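Local coordinates for protein inorganic pyrophosphatase (Shewanella sp. AS-11, PDB 6LL8) that probably hydrolyses inorganic diphosphate to two phosphate ions, using divalent metal ions held at its active site, at residues D15-A20 against F48-F53; G19-A24 against A137-C142; V120-Y125 against V130-N135. All blocks are in the same frame, centred on the assembly; numbering follows the deposited sequence.

Contact 1. Residues D15-A20 against F48-F53. With MG (magnesium ion), chain D.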
loop_
_atom_site.group_PDB
_atom_site.type_symbol
_atom_site.label_atom_id
_atom_site.label_comp_id
_atom_site.label_asym_id
_atom_site.label_seq_id
_atom_site.Cartn_x
_atom_site.Cartn_y
_atom_site.Cartn_z
ATOM N N ASP A 15 -1.037 5.295 -2.884
ATOM C CA ASP A 15 -2.424 5.367 -2.421
ATOM C C ASP A 15 -2.509 6.085 -1.088
ATOM O O ASP A 15 -3.363 6.964 -0.901
ATOM C CB ASP A 15 -2.984 3.954 -2.327
ATOM C CG ASP A 15 -4.471 3.783 -2.164
ATOM O OD1 ASP A 15 -5.213 4.734 -2.549
ATOM O OD2 ASP A 15 -4.910 2.690 -1.737
ATOM N N SER A 16 -1.641 5.758 -0.154
ATOM C CA SER A 16 -1.638 6.393 1.168
ATOM C C SER A 16 -1.318 7.882 1.069
ATOM O O SER A 16 -1.866 8.666 1.853
ATOM C CB SER A 16 -0.667 5.696 2.100
ATOM O OG SER A 16 -1.220 4.542 2.708
ATOM N N ILE A 17 -0.378 8.278 0.234
ATOM C CA ILE A 17 0.028 9.700 0.116
ATOM C C ILE A 17 -1.034 10.459 -0.653
ATOM O O ILE A 17 -1.533 11.511 -0.213
ATOM C CB ILE A 17 1.412 9.821 -0.530
ATOM C CG1 ILE A 17 2.472 9.179 0.359
ATOM C CG2 ILE A 17 1.716 11.258 -0.883
ATOM C CD1 ILE A 17 2.683 9.818 1.718
ATOM N N CYS A 18 -1.353 9.986 -1.845
ATOM C CA CYS A 18 -2.304 10.688 -2.721
ATOM C C CYS A 18 -3.679 10.698 -2.097
ATOM O O CYS A 18 -4.411 11.681 -2.233
ATOM C CB CYS A 18 -2.315 10.068 -4.111
ATOM S SG CYS A 18 -0.693 10.192 -4.942
ATOM N N GLY A 19 -4.048 9.593 -1.464
ATOM C CA GLY A 19 -5.342 9.563 -0.781
ATOM C C GLY A 19 -5.433 10.517 0.380
ATOM O O GLY A 19 -6.476 11.151 0.585
ATOM N N ALA A 20 -4.359 10.682 1.135
ATOM C CA ALA A 20 -4.373 11.683 2.228
ATOM C C ALA A 20 -4.583 13.086 1.642
ATOM O O ALA A 20 -5.379 13.866 2.188
ATOM C CB ALA A 20 -3.114 11.600 3.026
ATOM N N PHE A 48 7.527 10.781 -8.118
ATOM C CA PHE A 48 7.249 10.975 -9.547
ATOM C C PHE A 48 5.844 11.494 -9.744
ATOM O O PHE A 48 5.603 12.443 -10.516
ATOM C CB PHE A 48 7.514 9.659 -10.276
ATOM C CG PHE A 48 7.149 9.644 -11.737
ATOM C CD1 PHE A 48 8.076 10.027 -12.672
ATOM C CD2 PHE A 48 5.890 9.245 -12.174
ATOM C CE1 PHE A 48 7.761 10.038 -14.021
ATOM C CE2 PHE A 48 5.579 9.237 -13.534
ATOM C CZ PHE A 48 6.534 9.617 -14.441
ATOM N N ILE A 49 4.874 10.866 -9.084
ATOM C CA ILE A 49 3.450 11.272 -9.244
ATOM C C ILE A 49 3.262 12.718 -8.752
ATOM O O ILE A 49 2.623 13.537 -9.429
ATOM C CB ILE A 49 2.550 10.300 -8.481
ATOM C CG1 ILE A 49 2.571 8.893 -9.104
ATOM C CG2 ILE A 49 1.129 10.845 -8.379
ATOM C CD1 ILE A 49 1.962 7.839 -8.190
ATOM N N LEU A 50 3.770 13.009 -7.557
ATOM C CA LEU A 50 3.549 14.347 -6.988
ATOM C C LEU A 50 4.239 15.402 -7.852
ATOM O O LEU A 50 3.686 16.479 -8.039
ATOM C CB LEU A 50 4.006 14.439 -5.535
ATOM C CG LEU A 50 3.245 13.576 -4.532
ATOM C CD1 LEU A 50 3.531 14.054 -3.115
ATOM C CD2 LEU A 50 1.736 13.520 -4.764
ATOM N N GLU A 51 5.424 15.119 -8.367
ATOM C CA GLU A 51 6.123 16.107 -9.197
ATOM C C GLU A 51 5.314 16.333 -10.473
ATOM O O GLU A 51 5.159 17.492 -10.930
ATOM C CB GLU A 51 7.552 15.661 -9.486
ATOM C CG GLU A 51 8.342 16.715 -10.266
ATOM C CD GLU A 51 8.087 16.921 -11.745
ATOM O OE1 GLU A 51 7.572 16.026 -12.419
ATOM O OE2 GLU A 51 8.460 18.040 -12.221
ATOM N N LYS A 52 4.765 15.260 -11.039
ATOM C CA LYS A 52 4.044 15.372 -12.322
ATOM C C LYS A 52 2.862 16.327 -12.195
ATOM O O LYS A 52 2.562 17.056 -13.139
ATOM C CB LYS A 52 3.573 13.990 -12.765
ATOM C CG LYS A 52 2.828 13.960 -14.075
ATOM C CD LYS A 52 2.520 12.563 -14.494
ATOM C CE LYS A 52 1.693 12.483 -15.758
ATOM N NZ LYS A 52 2.408 13.086 -16.901
ATOM N N PHE A 53 2.173 16.307 -11.065
ATOM C CA PHE A 53 0.938 17.090 -10.867
ATOM C C PHE A 53 1.134 18.272 -9.927
ATOM O O PHE A 53 0.156 18.952 -9.633
ATOM C CB PHE A 53 -0.206 16.165 -10.436
ATOM C CG PHE A 53 -0.648 15.257 -11.549
ATOM C CD1 PHE A 53 -1.404 15.743 -12.599
ATOM C CD2 PHE A 53 -0.215 13.958 -11.578
ATOM C CE1 PHE A 53 -1.724 14.911 -13.669
ATOM C CE2 PHE A 53 -0.550 13.135 -12.640
ATOM C CZ PHE A 53 -1.310 13.609 -13.672
HETATM MG MG MG D . -4.036 0.808 -1.367
#

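Contact 2. Residues G19-A24 against A137-C142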
loop_
_atom_site.group_PDB
_atom_site.type_symbol
_atom_site.label_atom_id
_atom_site.label_comp_id
_atom_site.label_asym_id
_atom_site.label_seq_id
_atom_site.Cartn_x
_atom_site.Cartn_y
_atom_site.Cartn_z
ATOM N N GLY A 19 -4.048 9.593 -1.464
ATOM C CA GLY A 19 -5.342 9.563 -0.781
ATOM C C GLY A 19 -5.433 10.517 0.380
ATOM O O GLY A 19 -6.476 11.151 0.585
ATOM N N ALA A 20 -4.359 10.682 1.135
ATOM C CA ALA A 20 -4.373 11.683 2.228
ATOM C C ALA A 20 -4.583 13.086 1.642
ATOM O O ALA A 20 -5.379 13.866 2.188
ATOM C CB ALA A 20 -3.114 11.600 3.026
ATOM N N ILE A 21 -3.889 13.410 0.570
ATOM C CA ILE A 21 -4.030 14.739 -0.080
ATOM C C ILE A 21 -5.464 14.883 -0.579
ATOM O O ILE A 21 -6.107 15.919 -0.354
ATOM C CB ILE A 21 -3.022 14.885 -1.223
ATOM C CG1 ILE A 21 -1.593 14.919 -0.687
ATOM C CG2 ILE A 21 -3.330 16.137 -2.032
ATOM C CD1 ILE A 21 -0.522 14.847 -1.753
ATOM N N ALA A 22 -5.967 13.881 -1.280
ATOM C CA ALA A 22 -7.290 13.974 -1.915
ATOM C C ALA A 22 -8.394 14.064 -0.865
ATOM O O ALA A 22 -9.345 14.866 -1.024
ATOM C CB ALA A 22 -7.498 12.786 -2.821
ATOM N N LEU A 23 -8.334 13.273 0.197
ATOM C CA LEU A 23 -9.387 13.324 1.218
ATOM C C LEU A 23 -9.255 14.586 2.038
ATOM O O LEU A 23 -10.292 15.179 2.389
ATOM C CB LEU A 23 -9.364 12.076 2.079
ATOM C CG LEU A 23 -10.402 12.041 3.192
ATOM C CD1 LEU A 23 -11.812 12.257 2.709
ATOM C CD2 LEU A 23 -10.297 10.739 3.978
ATOM N N ALA A 24 -8.047 15.053 2.366
ATOM C CA ALA A 24 -7.945 16.333 3.104
ATOM C C ALA A 24 -8.589 17.451 2.288
ATOM O O ALA A 24 -9.273 18.322 2.852
ATOM C CB ALA A 24 -6.521 16.659 3.444
ATOM N N ALA A 137 -7.261 15.122 -9.367
ATOM C CA ALA A 137 -7.711 13.987 -10.189
ATOM C C ALA A 137 -6.507 13.212 -10.725
ATOM O O ALA A 137 -6.554 11.972 -10.789
ATOM C CB ALA A 137 -8.595 14.454 -11.331
ATOM N N GLY A 138 -5.466 13.926 -11.114
ATOM C CA GLY A 138 -4.295 13.258 -11.672
ATOM C C GLY A 138 -3.643 12.332 -10.665
ATOM O O GLY A 138 -3.261 11.223 -11.012
ATOM N N ILE A 139 -3.437 12.819 -9.438
ATOM C CA ILE A 139 -2.741 11.972 -8.451
ATOM C C ILE A 139 -3.664 10.824 -8.044
ATOM O O ILE A 139 -3.158 9.715 -7.780
ATOM C CB ILE A 139 -2.163 12.768 -7.277
ATOM C CG1 ILE A 139 -3.220 13.361 -6.346
ATOM C CG2 ILE A 139 -1.183 13.811 -7.782
ATOM C CD1 ILE A 139 -2.643 13.983 -5.097
ATOM N N MET A 140 -4.965 11.029 -7.957
ATOM C CA MET A 140 -5.892 9.935 -7.644
ATOM C C MET A 140 -5.844 8.866 -8.737
ATOM O O MET A 140 -5.793 7.668 -8.458
ATOM C CB MET A 140 -7.307 10.472 -7.478
ATOM C CG MET A 140 -7.520 11.367 -6.258
ATOM S SD MET A 140 -9.186 12.021 -6.150
ATOM C CE MET A 140 -10.100 10.545 -5.740
ATOM N N MET A 141 -5.855 9.323 -9.979
ATOM C CA MET A 141 -5.756 8.425 -11.136
ATOM C C MET A 141 -4.488 7.581 -11.034
ATOM O O MET A 141 -4.524 6.356 -11.225
ATOM C CB MET A 141 -5.752 9.272 -12.397
ATOM C CG MET A 141 -5.665 8.468 -13.691
ATOM S SD MET A 141 -4.966 9.387 -15.080
ATOM C CE MET A 141 -3.279 9.528 -14.507
ATOM N N CYS A 142 -3.368 8.240 -10.755
ATOM C CA CYS A 142 -2.083 7.519 -10.653
ATOM C C CYS A 142 -2.154 6.497 -9.525
ATOM O O CYS A 142 -1.652 5.363 -9.678
ATOM C CB CYS A 142 -0.923 8.465 -10.427
ATOM S SG CYS A 142 -0.492 9.455 -11.860
#

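Contact 3. Residues V120-Y125 against V130-N135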
loop_
_atom_site.group_PDB
_atom_site.type_symbol
_atom_site.label_atom_id
_atom_site.label_comp_id
_atom_site.label_asym_id
_atom_site.label_seq_id
_atom_site.Cartn_x
_atom_site.Cartn_y
_atom_site.Cartn_z
ATOM N N VAL A 120 -12.438 4.608 -3.590
ATOM C CA VAL A 120 -13.441 4.900 -2.543
ATOM C C VAL A 120 -13.466 6.409 -2.268
ATOM O O VAL A 120 -14.538 6.992 -2.094
ATOM C CB VAL A 120 -13.152 4.098 -1.274
ATOM C CG1 VAL A 120 -14.304 4.296 -0.285
ATOM C CG2 VAL A 120 -12.956 2.625 -1.567
ATOM N N ILE A 121 -12.321 7.083 -2.222
ATOM C CA ILE A 121 -12.329 8.538 -2.019
ATOM C C ILE A 121 -13.082 9.207 -3.163
ATOM O O ILE A 121 -13.817 10.154 -2.905
ATOM C CB ILE A 121 -10.891 9.045 -1.836
ATOM C CG1 ILE A 121 -10.277 8.444 -0.572
ATOM C CG2 ILE A 121 -10.862 10.556 -1.798
ATOM C CD1 ILE A 121 -8.787 8.678 -0.421
ATOM N N LYS A 122 -12.966 8.729 -4.390
ATOM C CA LYS A 122 -13.754 9.324 -5.495
ATOM C C LYS A 122 -15.236 9.158 -5.183
ATOM O O LYS A 122 -16.013 10.095 -5.427
ATOM C CB LYS A 122 -13.327 8.692 -6.813
ATOM C CG LYS A 122 -13.664 9.503 -8.035
ATOM C CD LYS A 122 -15.009 9.418 -8.525
ATOM C CE LYS A 122 -15.134 10.232 -9.821
ATOM N NZ LYS A 122 -16.499 10.062 -10.304
ATOM N N MET A 123 -15.639 8.015 -4.663
ATOM C CA MET A 123 -17.057 7.810 -4.262
ATOM C C MET A 123 -17.457 8.838 -3.207
ATOM O O MET A 123 -18.613 9.285 -3.213
ATOM C CB MET A 123 -17.288 6.414 -3.682
ATOM C CG MET A 123 -17.155 5.309 -4.687
ATOM S SD MET A 123 -17.168 3.728 -3.777
ATOM C CE MET A 123 -16.886 2.569 -5.113
ATOM N N MET A 124 -16.543 9.212 -2.330
ATOM C CA MET A 124 -16.852 10.251 -1.328
ATOM C C MET A 124 -17.052 11.613 -1.990
ATOM O O MET A 124 -18.011 12.335 -1.656
ATOM C CB MET A 124 -15.744 10.290 -0.281
ATOM C CG MET A 124 -15.579 9.011 0.471
ATOM S SD MET A 124 -14.168 8.967 1.606
ATOM C CE MET A 124 -14.774 10.013 2.905
ATOM N N TYR A 125 -16.210 11.978 -2.940
ATOM C CA TYR A 125 -16.417 13.231 -3.675
ATOM C C TYR A 125 -17.797 13.208 -4.335
ATOM O O TYR A 125 -18.499 14.230 -4.307
ATOM C CB TYR A 125 -15.367 13.470 -4.759
ATOM C CG TYR A 125 -14.078 14.074 -4.278
ATOM C CD1 TYR A 125 -13.017 13.313 -3.815
ATOM C CD2 TYR A 125 -13.873 15.428 -4.447
ATOM C CE1 TYR A 125 -11.824 13.899 -3.437
ATOM C CE2 TYR A 125 -12.688 16.031 -4.070
ATOM C CZ TYR A 125 -11.638 15.262 -3.580
ATOM O OH TYR A 125 -10.461 15.883 -3.243
ATOM N N VAL A 130 -18.785 17.342 -4.559
ATOM C CA VAL A 130 -17.631 18.271 -4.615
ATOM C C VAL A 130 -16.830 18.014 -5.893
ATOM O O VAL A 130 -16.508 16.855 -6.228
ATOM C CB VAL A 130 -16.769 18.092 -3.351
ATOM C CG1 VAL A 130 -15.466 18.830 -3.461
ATOM C CG2 VAL A 130 -17.558 18.541 -2.133
ATOM N N LYS A 131 -16.496 19.083 -6.593
ATOM C CA LYS A 131 -15.725 18.993 -7.837
ATOM C C LYS A 131 -14.303 18.540 -7.511
ATOM O O LYS A 131 -13.686 18.987 -6.535
ATOM C CB LYS A 131 -15.666 20.357 -8.519
ATOM C CG LYS A 131 -17.014 20.895 -8.941
ATOM C CD LYS A 131 -17.833 19.974 -9.824
ATOM C CE LYS A 131 -19.182 20.580 -10.164
ATOM N NZ LYS A 131 -20.183 20.373 -9.085
ATOM N N ILE A 132 -13.776 17.674 -8.357
ATOM C CA ILE A 132 -12.376 17.188 -8.209
ATOM C C ILE A 132 -11.520 18.064 -9.108
ATOM O O ILE A 132 -11.706 18.046 -10.326
ATOM C CB ILE A 132 -12.239 15.704 -8.589
ATOM C CG1 ILE A 132 -13.222 14.852 -7.781
ATOM C CG2 ILE A 132 -10.789 15.287 -8.370
ATOM C CD1 ILE A 132 -13.226 13.391 -8.141
ATOM N N PRO A 133 -10.577 18.836 -8.553
ATOM C CA PRO A 133 -9.710 19.642 -9.395
ATOM C C PRO A 133 -8.796 18.750 -10.243
ATOM O O PRO A 133 -8.511 17.617 -9.901
ATOM C CB PRO A 133 -8.832 20.432 -8.416
ATOM C CG PRO A 133 -9.515 20.313 -7.069
ATOM C CD PRO A 133 -10.356 19.065 -7.132
ATOM N N ALA A 134 -8.324 19.289 -11.336
ATOM C CA ALA A 134 -7.496 18.559 -12.292
ATOM C C ALA A 134 -6.269 17.939 -11.630
ATOM O O ALA A 134 -5.921 16.786 -11.942
ATOM C CB ALA A 134 -7.104 19.415 -13.466
ATOM N N ASN A 135 -5.589 18.683 -10.793
ATOM C CA ASN A 135 -4.341 18.185 -10.180
ATOM C C ASN A 135 -4.632 17.016 -9.240
ATOM O O ASN A 135 -3.925 16.014 -9.243
ATOM C CB ASN A 135 -3.526 19.330 -9.567
ATOM C CG ASN A 135 -4.211 20.128 -8.453
ATOM O OD1 ASN A 135 -5.415 20.021 -8.195
ATOM N ND2 ASN A 135 -3.469 21.047 -7.850
#

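Contact 1. Residues D15-A20 against F48-F53
Ile-17 and Cys-18 meet Ile-49 and Leu-50 where two consecutive beta-alpha-beta crossovers of the DHH domain lie side by side. Helix 14-29 links strands 4-7 and 34-38. Helix 44-53 links strand 34-38 to strand 59-60. The axes of 15-20 and 48-53 run roughly the same way, at 33°, and approach to 11.3 Å. At that spacing the contact is made by side chains alone, and only about 130 Å² is buried.

Cys-18 supplies the middle of it. Its SG lies anti to the carbonyl carbon (chi1 -62°), which directs the sulfur toward helix 44-53. There SG meets two neighbouring residues of the facing helix, Ile-49 and Leu-50. It rests 3.9 Å from the CG2 branch of Ile-49 and 4.1 Å from CD2 of Leu-50. The other methyl of the Leu-50 fork, CD1, is 4.0 Å from Ile-17 CG2. Ile-17 and Leu-50 cross at about a right angle. Only the short branch of Ile-17 touches here, because its CG1-CD1 arm leads away. All four residues are buried, and their meeting is purely apolar.

One turn earlier, helix 14-29 reaches the active site. Asp-15 OD2 binds a magnesium ion at 2.1 Å, a site it shares with Asp-73, His-95 and Asp-147. Next to it, Ser-16 OG is hydrogen-bonded to Asp-73 OD2 and to His-9 N, so it helps to position a metal ligand from the second shell.

Helix 134-147 covers the seam between the two helices, with Ile-139 touching both Cys-18 and Ile-49. Helix 176-187 packs against Phe-48 and Ile-49. Strands 4-7, 34-38 and 59-60 are neighbours at one side of the six-stranded parallel sheet, with 59-60 outermost.

Contact 2. Residues G19-A24 against A137-C142
Ile-139 reaches Ile-21 through an uncommon first torsion. Its CG1 sits between the backbone N and the carbonyl carbon (chi1 69°), the crowded position for a helix residue. The chain then runs out extended, and its last atom, CD1, does the touching. This methyl settles against the branch point of Ile-21, 3.8 Å from CG2 and 4.0 Å from CB. Ile-21 CD1 is nearly as close, so one methyl is flanked by three atoms of its partner. The two side chains cross at about a right angle.

Met-140 makes the second half of the contact. Its CG is anti to the carbonyl carbon, and the chain bends at its far end (chi3 70°). The middle of the side chain, not the terminal methyl, therefore passes Ala-22. Ala-22 CB lies 3.7 Å from Met-140 CG and 3.8 Å from SD. The small alanine lets the thioether lie close to the surface of helix 14-29. Asn-118 of helix 117-128 touches both Ala-22 and Met-140, and Phe-55 touches both isoleucines.

This is helix-on-helix packing within the DHH domain, an alpha/beta domain built on a six-stranded parallel sheet. It joins two helices that each bring metal ligands to the active site: Asp-15 on helix 14-29 and Asp-147 on helix 134-147.

Contact 3. Residues V120-Y125 against V130-N135
Tyr-125 packs against Val-130 and Ile-132 in the loop that joins helices 117-128 and 134-147 of the DHH domain. Its CB lies 4.0 Å from Ile-132 CG1. Further out, CG is 3.7 Å from the same carbon. CD2 comes closest, 3.4 Å from Ile-132 CG1, which sits over one ring face as a CH-pi contact, 28° off the ring normal. Val-130 O lies at the ring edge, in its plane, near CD2. Val-130 CG1 touches both CD2 and CE2. At the tip, OH is hydrogen-bonded to Ala-22 O of helix 14-29. Replacing Tyr-125 by an alanine would probably leave Ile-132 CG1 without its aromatic face and Ala-22 O without its hydroxyl partner.

Ile-132 continues past the ring to Lys-122, its CD1 lying 3.9 Å from Lys-122 CG, which the first torsion of the lysine places. The bend at chi2 (-81°) brings Lys-122 CE to Ile-132 CD1 as well, at 4.1 Å, while NZ forms a salt bridge with Asp-126. Pro-133 follows as N-cap of helix 134-147. Between the two segments the backbone makes one bond, from Val-130 N to Tyr-125 O, 3.1 Å long and fairly straight at 161°.

Overall arrangement
Contacts 1 and 2 share Gly-19 and Ala-20 and use successive turns of helix 14-29; their centres are 6 Å apart. They also touch directly, with Phe-53 CZ 3.6 Å from Gly-138 CA and Ile-49 CD1 3.7 Å from Cys-142 CB. Contact 3 is nested inside the loop closed by contact 2, and their centres lie 8 Å apart. Met-140 CE, 3.7 Å from Lys-122 N, packs the two together. The series leads away from the active site. Contact 1 holds a magnesium ligand, with the Ile-17 side chain about 11 Å from the imidodiphosphate. The Met-140 side chain is about 14 Å from that ligand, and contact 3 lies nearer the surface.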